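PDB 5M45: acetone carboxylase alpha subunit from Xanthobacter autotrophicus Py2, which forms the alpha subunit of a multi-subunit carboxylase, belongs to the hydantoinase B/oxoprolinase family and carries a bound manganese ion. Local coordinates for residues I110-M122 and I146-V158. Sequence-based numbering, arbitrary orientation.
Sequences IHVGTMGAAIKYM and IGNVHPCDIHTIV. With MN (manganese (II) ion), chain M; AE4 (3,6,9,12,15-pentaoxaheptadecan-1-ol), chain P.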
loop_
_atom_site.group_PDB
_atom_site.type_symbol
_atom_site.label_atom_id
_atom_site.label_comp_id
_atom_site.label_asym_id
_atom_site.label_seq_id
_atom_site.Cartn_x
_atom_site.Cartn_y
_atom_site.Cartn_z
ATOM N N ILE A 110 -10.524 -6.198 22.177
ATOM C CA ILE A 110 -11.363 -6.208 20.953
ATOM C C ILE A 110 -10.792 -7.185 19.928
ATOM O O ILE A 110 -11.526 -7.753 19.115
ATOM C CB ILE A 110 -11.562 -4.774 20.349
ATOM C CG1 ILE A 110 -12.773 -4.737 19.403
ATOM C CG2 ILE A 110 -10.294 -4.283 19.641
ATOM C CD1 ILE A 110 -13.234 -3.333 19.071
ATOM N N HIS A 111 -9.480 -7.419 19.981
ATOM C CA HIS A 111 -8.815 -8.307 19.025
ATOM C C HIS A 111 -8.971 -9.792 19.305
ATOM O O HIS A 111 -8.598 -10.622 18.462
ATOM C CB HIS A 111 -7.350 -7.881 18.839
ATOM C CG HIS A 111 -7.228 -6.492 18.306
ATOM N ND1 HIS A 111 -7.489 -6.178 16.990
ATOM C CD2 HIS A 111 -6.959 -5.318 18.921
ATOM C CE1 HIS A 111 -7.360 -4.877 16.819
ATOM N NE2 HIS A 111 -7.032 -4.333 17.977
ATOM N N VAL A 112 -9.578 -10.149 20.431
ATOM C CA VAL A 112 -10.047 -11.525 20.655
ATOM C C VAL A 112 -10.966 -11.890 19.457
ATOM O O VAL A 112 -10.745 -12.909 18.783
ATOM C CB VAL A 112 -10.770 -11.698 22.016
ATOM C CG1 VAL A 112 -11.478 -13.031 22.105
ATOM C CG2 VAL A 112 -9.806 -11.525 23.186
ATOM N N GLY A 113 -11.929 -11.005 19.158
ATOM C CA GLY A 113 -12.842 -11.182 18.027
ATOM C C GLY A 113 -12.224 -10.987 16.660
ATOM O O GLY A 113 -12.466 -11.793 15.765
ATOM N N THR A 114 -11.419 -9.925 16.466
ATOM C CA THR A 114 -10.817 -9.655 15.122
ATOM C C THR A 114 -9.856 -10.770 14.672
ATOM O O THR A 114 -9.911 -11.212 13.523
ATOM C CB THR A 114 -10.095 -8.310 15.024
ATOM O OG1 THR A 114 -8.945 -8.330 15.867
ATOM C CG2 THR A 114 -10.987 -7.175 15.440
ATOM N N MET A 115 -9.011 -11.263 15.558
ATOM C CA MET A 115 -8.011 -12.315 15.191
ATOM C C MET A 115 -8.717 -13.671 14.946
ATOM O O MET A 115 -8.336 -14.421 14.029
ATOM C CB MET A 115 -6.899 -12.443 16.240
ATOM C CG MET A 115 -5.958 -11.235 16.281
ATOM S SD MET A 115 -4.535 -11.343 17.427
ATOM C CE MET A 115 -5.307 -11.456 19.015
ATOM N N GLY A 116 -9.768 -13.959 15.721
ATOM C CA GLY A 116 -10.584 -15.153 15.451
ATOM C C GLY A 116 -11.301 -15.096 14.101
ATOM O O GLY A 116 -11.376 -16.112 13.366
ATOM N N ALA A 117 -11.830 -13.913 13.763
ATOM C CA ALA A 117 -12.462 -13.724 12.466
ATOM C C ALA A 117 -11.454 -13.848 11.301
ATOM O O ALA A 117 -11.819 -14.315 10.238
ATOM C CB ALA A 117 -13.216 -12.398 12.421
ATOM N N ALA A 118 -10.207 -13.448 11.505
ATOM C CA ALA A 118 -9.157 -13.653 10.498
ATOM C C ALA A 118 -8.843 -15.154 10.314
ATOM O O ALA A 118 -8.694 -15.620 9.174
ATOM C CB ALA A 118 -7.888 -12.886 10.829
ATOM N N ILE A 119 -8.743 -15.887 11.416
ATOM C CA ILE A 119 -8.576 -17.343 11.346
ATOM C C ILE A 119 -9.774 -17.978 10.574
ATOM O O ILE A 119 -9.572 -18.810 9.687
ATOM C CB ILE A 119 -8.447 -17.961 12.754
ATOM C CG1 ILE A 119 -7.112 -17.586 13.395
ATOM C CG2 ILE A 119 -8.553 -19.490 12.699
ATOM C CD1 ILE A 119 -7.068 -17.694 14.914
ATOM N N LYS A 120 -10.997 -17.537 10.882
ATOM C CA LYS A 120 -12.171 -18.089 10.207
ATOM C C LYS A 120 -12.195 -17.761 8.688
ATOM O O LYS A 120 -12.665 -18.578 7.880
ATOM C CB LYS A 120 -13.465 -17.652 10.917
ATOM C CG LYS A 120 -13.605 -18.251 12.311
ATOM C CD LYS A 120 -14.611 -17.520 13.203
ATOM C CE LYS A 120 -14.454 -17.943 14.651
ATOM N NZ LYS A 120 -15.422 -17.303 15.558
ATOM N N TYR A 121 -11.685 -16.587 8.295
ATOM C CA TYR A 121 -11.513 -16.268 6.877
ATOM C C TYR A 121 -10.569 -17.293 6.175
ATOM O O TYR A 121 -10.847 -17.755 5.058
ATOM C CB TYR A 121 -10.996 -14.829 6.681
ATOM C CG TYR A 121 -10.933 -14.378 5.229
ATOM C CD1 TYR A 121 -12.057 -13.839 4.601
ATOM C CD2 TYR A 121 -9.774 -14.512 4.474
ATOM C CE1 TYR A 121 -12.013 -13.420 3.275
ATOM C CE2 TYR A 121 -9.714 -14.086 3.136
ATOM C CZ TYR A 121 -10.831 -13.550 2.540
ATOM O OH TYR A 121 -10.813 -13.150 1.239
ATOM N N MET A 122 -9.451 -17.609 6.812
ATOM C CA MET A 122 -8.536 -18.660 6.308
ATOM C C MET A 122 -9.217 -20.015 6.191
ATOM O O MET A 122 -9.044 -20.738 5.190
ATOM C CB MET A 122 -7.240 -18.758 7.161
ATOM C CG MET A 122 -6.362 -17.490 7.126
ATOM S SD MET A 122 -4.702 -17.669 7.821
ATOM C CE MET A 122 -4.979 -17.477 9.563
ATOM N N ILE A 146 -11.932 -7.894 6.303
ATOM C CA ILE A 146 -12.289 -9.173 6.905
ATOM C C ILE A 146 -12.476 -9.077 8.437
ATOM O O ILE A 146 -12.612 -10.112 9.101
ATOM C CB ILE A 146 -11.291 -10.298 6.529
ATOM C CG1 ILE A 146 -9.934 -10.111 7.179
ATOM C CG2 ILE A 146 -11.124 -10.375 5.004
ATOM C CD1 ILE A 146 -8.976 -11.247 6.922
ATOM N N GLY A 147 -12.521 -7.842 8.971
ATOM C CA GLY A 147 -12.972 -7.624 10.334
ATOM C C GLY A 147 -12.157 -6.791 11.301
ATOM O O GLY A 147 -12.683 -6.459 12.388
ATOM N N ASN A 148 -10.930 -6.419 10.955
ATOM C CA ASN A 148 -10.055 -5.674 11.871
ATOM C C ASN A 148 -10.549 -4.211 12.146
ATOM O O ASN A 148 -11.265 -3.635 11.326
ATOM C CB ASN A 148 -8.610 -5.611 11.329
ATOM C CG ASN A 148 -7.558 -5.319 12.424
ATOM O OD1 ASN A 148 -7.805 -5.504 13.626
ATOM N ND2 ASN A 148 -6.359 -4.889 11.991
ATOM N N VAL A 149 -10.096 -3.629 13.263
ATOM C CA VAL A 149 -10.443 -2.268 13.637
ATOM C C VAL A 149 -9.871 -1.250 12.649
ATOM O O VAL A 149 -10.612 -0.415 12.094
ATOM C CB VAL A 149 -9.921 -1.953 15.064
ATOM C CG1 VAL A 149 -10.162 -0.476 15.384
ATOM C CG2 VAL A 149 -10.574 -2.848 16.095
ATOM N N HIS A 150 -8.564 -1.335 12.421
ATOM C CA HIS A 150 -7.866 -0.408 11.512
ATOM C C HIS A 150 -6.480 -0.952 11.190
ATOM O O HIS A 150 -6.002 -1.841 11.893
ATOM C CB HIS A 150 -7.796 1.051 12.068
ATOM C CG HIS A 150 -7.048 1.220 13.358
ATOM N ND1 HIS A 150 -6.722 2.459 13.855
ATOM C CD2 HIS A 150 -6.551 0.330 14.248
ATOM C CE1 HIS A 150 -6.123 2.330 15.029
ATOM N NE2 HIS A 150 -6.008 1.049 15.290
ATOM N N PRO A 151 -5.827 -0.432 10.139
ATOM C CA PRO A 151 -4.512 -0.978 9.752
ATOM C C PRO A 151 -3.399 -0.941 10.821
ATOM O O PRO A 151 -2.580 -1.864 10.870
ATOM C CB PRO A 151 -4.135 -0.160 8.518
ATOM C CG PRO A 151 -5.479 0.242 7.927
ATOM C CD PRO A 151 -6.335 0.539 9.130
ATOM N N CYS A 152 -3.396 0.041 11.726
ATOM C CA CYS A 152 -2.386 0.099 12.769
ATOM C C CYS A 152 -2.403 -1.022 13.845
ATOM O O CYS A 152 -1.440 -1.141 14.628
ATOM C CB CYS A 152 -2.344 1.470 13.430
ATOM S SG CYS A 152 -1.498 2.699 12.394
ATOM N N ASP A 153 -3.482 -1.822 13.912
ATOM C CA ASP A 153 -3.487 -2.980 14.777
ATOM C C ASP A 153 -3.023 -4.216 13.985
ATOM O O ASP A 153 -3.808 -4.809 13.224
ATOM C CB ASP A 153 -4.842 -3.187 15.419
ATOM C CG ASP A 153 -5.183 -2.100 16.414
ATOM O OD1 ASP A 153 -4.246 -1.425 16.923
ATOM O OD2 ASP A 153 -6.387 -1.881 16.712
ATOM N N ILE A 154 -1.765 -4.582 14.162
ATOM C CA ILE A 154 -1.179 -5.668 13.401
ATOM C C ILE A 154 -1.269 -6.993 14.177
ATOM O O ILE A 154 -0.865 -7.056 15.367
ATOM C CB ILE A 154 0.320 -5.399 13.085
ATOM C CG1 ILE A 154 0.532 -3.996 12.457
ATOM C CG2 ILE A 154 0.883 -6.509 12.215
ATOM C CD1 ILE A 154 -0.106 -3.814 11.102
ATOM N N HIS A 155 -1.779 -8.024 13.505
ATOM C CA HIS A 155 -1.861 -9.390 14.053
ATOM C C HIS A 155 -0.711 -10.298 13.546
ATOM O O HIS A 155 -0.405 -10.280 12.349
ATOM C CB HIS A 155 -3.166 -10.122 13.670
ATOM C CG HIS A 155 -4.406 -9.298 13.766
ATOM N ND1 HIS A 155 -5.521 -9.564 12.998
ATOM C CD2 HIS A 155 -4.733 -8.250 14.560
ATOM C CE1 HIS A 155 -6.482 -8.698 13.305
ATOM N NE2 HIS A 155 -6.019 -7.885 14.246
ATOM N N THR A 156 -0.143 -11.104 14.461
ATOM C CA THR A 156 0.708 -12.252 14.140
ATOM C C THR A 156 -0.047 -13.488 14.656
ATOM O O THR A 156 -0.483 -13.523 15.809
ATOM C CB THR A 156 2.098 -12.156 14.792
ATOM O OG1 THR A 156 2.810 -11.019 14.294
ATOM C CG2 THR A 156 2.939 -13.432 14.511
ATOM N N ILE A 157 -0.273 -14.457 13.767
ATOM C CA ILE A 157 -1.062 -15.677 14.044
ATOM C C ILE A 157 -0.207 -16.951 13.716
ATOM O O ILE A 157 0.345 -17.077 12.623
ATOM C CB ILE A 157 -2.378 -15.654 13.229
ATOM C CG1 ILE A 157 -3.292 -14.483 13.646
ATOM C CG2 ILE A 157 -3.144 -16.959 13.414
ATOM C CD1 ILE A 157 -4.329 -14.141 12.570
ATOM N N VAL A 158 -0.083 -17.863 14.691
ATOM C CA VAL A 158 0.742 -19.081 14.579
ATOM C C VAL A 158 -0.161 -20.307 14.896
ATOM O O VAL A 158 -0.801 -20.341 15.957
ATOM C CB VAL A 158 1.920 -19.032 15.570
ATOM C CG1 VAL A 158 2.681 -20.336 15.561
ATOM C CG2 VAL A 158 2.828 -17.850 15.236
HETATM MN MN MN M . -5.113 0.386 17.332
HETATM C C2 AE4 P . -29.254 -17.499 14.860
HETATM C C3 AE4 P . -28.173 -18.294 14.129
HETATM O O4 AE4 P . -27.283 -18.876 15.087
HETATM C C5 AE4 P . -26.505 -19.988 14.617
HETATM C C6 AE4 P . -25.178 -20.078 15.379
HETATM O O7 AE4 P . -24.049 -19.722 14.565
HETATM C C8 AE4 P . -23.984 -18.315 14.287
HETATM C C9 AE4 P . -22.814 -18.042 13.358
HETATM C C11 AE4 P . -21.516 -16.294 14.386
HETATM O O10 AE4 P . -21.673 -17.689 14.140
HETATM C C12 AE4 P . -21.183 -16.088 15.854
HETATM O O13 AE4 P . -19.777 -16.213 16.073
HETATM C C14 AE4 P . -19.350 -15.489 17.220
HETATM C C15 AE4 P . -17.893 -15.815 17.526
HETATM O O16 AE4 P . -17.074 -15.176 16.547
HETATM C C17 AE4 P . -16.504 -13.942 16.967
HETATM C C18 AE4 P . -15.523 -13.499 15.888
HETATM O O19 AE4 P . -14.523 -14.524 15.686
HETATM O O HOH W 1 -10.728 -9.732 11.237
HETATM O O HOH W 2 -13.641 -12.690 8.748
#
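H111 on helix 111-122 gives a weak hydrogen bond to D153. NE2 of H111 directs its N-H to OD2 of D153 at 2.8 Å, but the angle is only 128°, and the carboxylate stands nearly perpendicular to the ring. The same carboxylate binds manganese through OD1 (2.0 Å), beside NE2 of H150, so H111 is a second-shell neighbour of a site that H175 shares. At the other ring nitrogen, ND1 of H111 pairs with OG1 of T114 at 2.8 Å. N148 ties the loop to the strand: its ND2 reaches D153 O at 2.8 Å in the carbonyl plane, while its OD1 takes a weak bond from NE2 of H155.

Two waters bridge backbones, both donating to I146 O: one also donates to T114 O, the other to A117 O.

Two CH-pi contacts follow. CG of M115 lies 3.6 Å from the centroid of the H155 ring, only 12° off its normal. CG2 of I146 sits over one face of the Y121 ring, offset toward the CD1-CE1 rim. I146 sends CG1 between backbone N and carbonyl carbon, bringing CD1 toward A118. The hydroxyl of Y121 bonds to H218 of the second subunit.

Purely apolar packing sets I157 against A118, I119 and M122.

The helix crosses strand 153-158 at -55°, with axes 9.9 Å apart. K120 NZ hydrogen-bonds O19 of 3,6,9,12,15-pentaoxaheptadecan-1-ol, so the helix links that pocket to the manganese site. It packs on an antiparallel sheet, where M115 and I119 also touch strand 90-95; I154, whose side chain points away from helix 111-122, meets helix 227-255 on the sheet's other side.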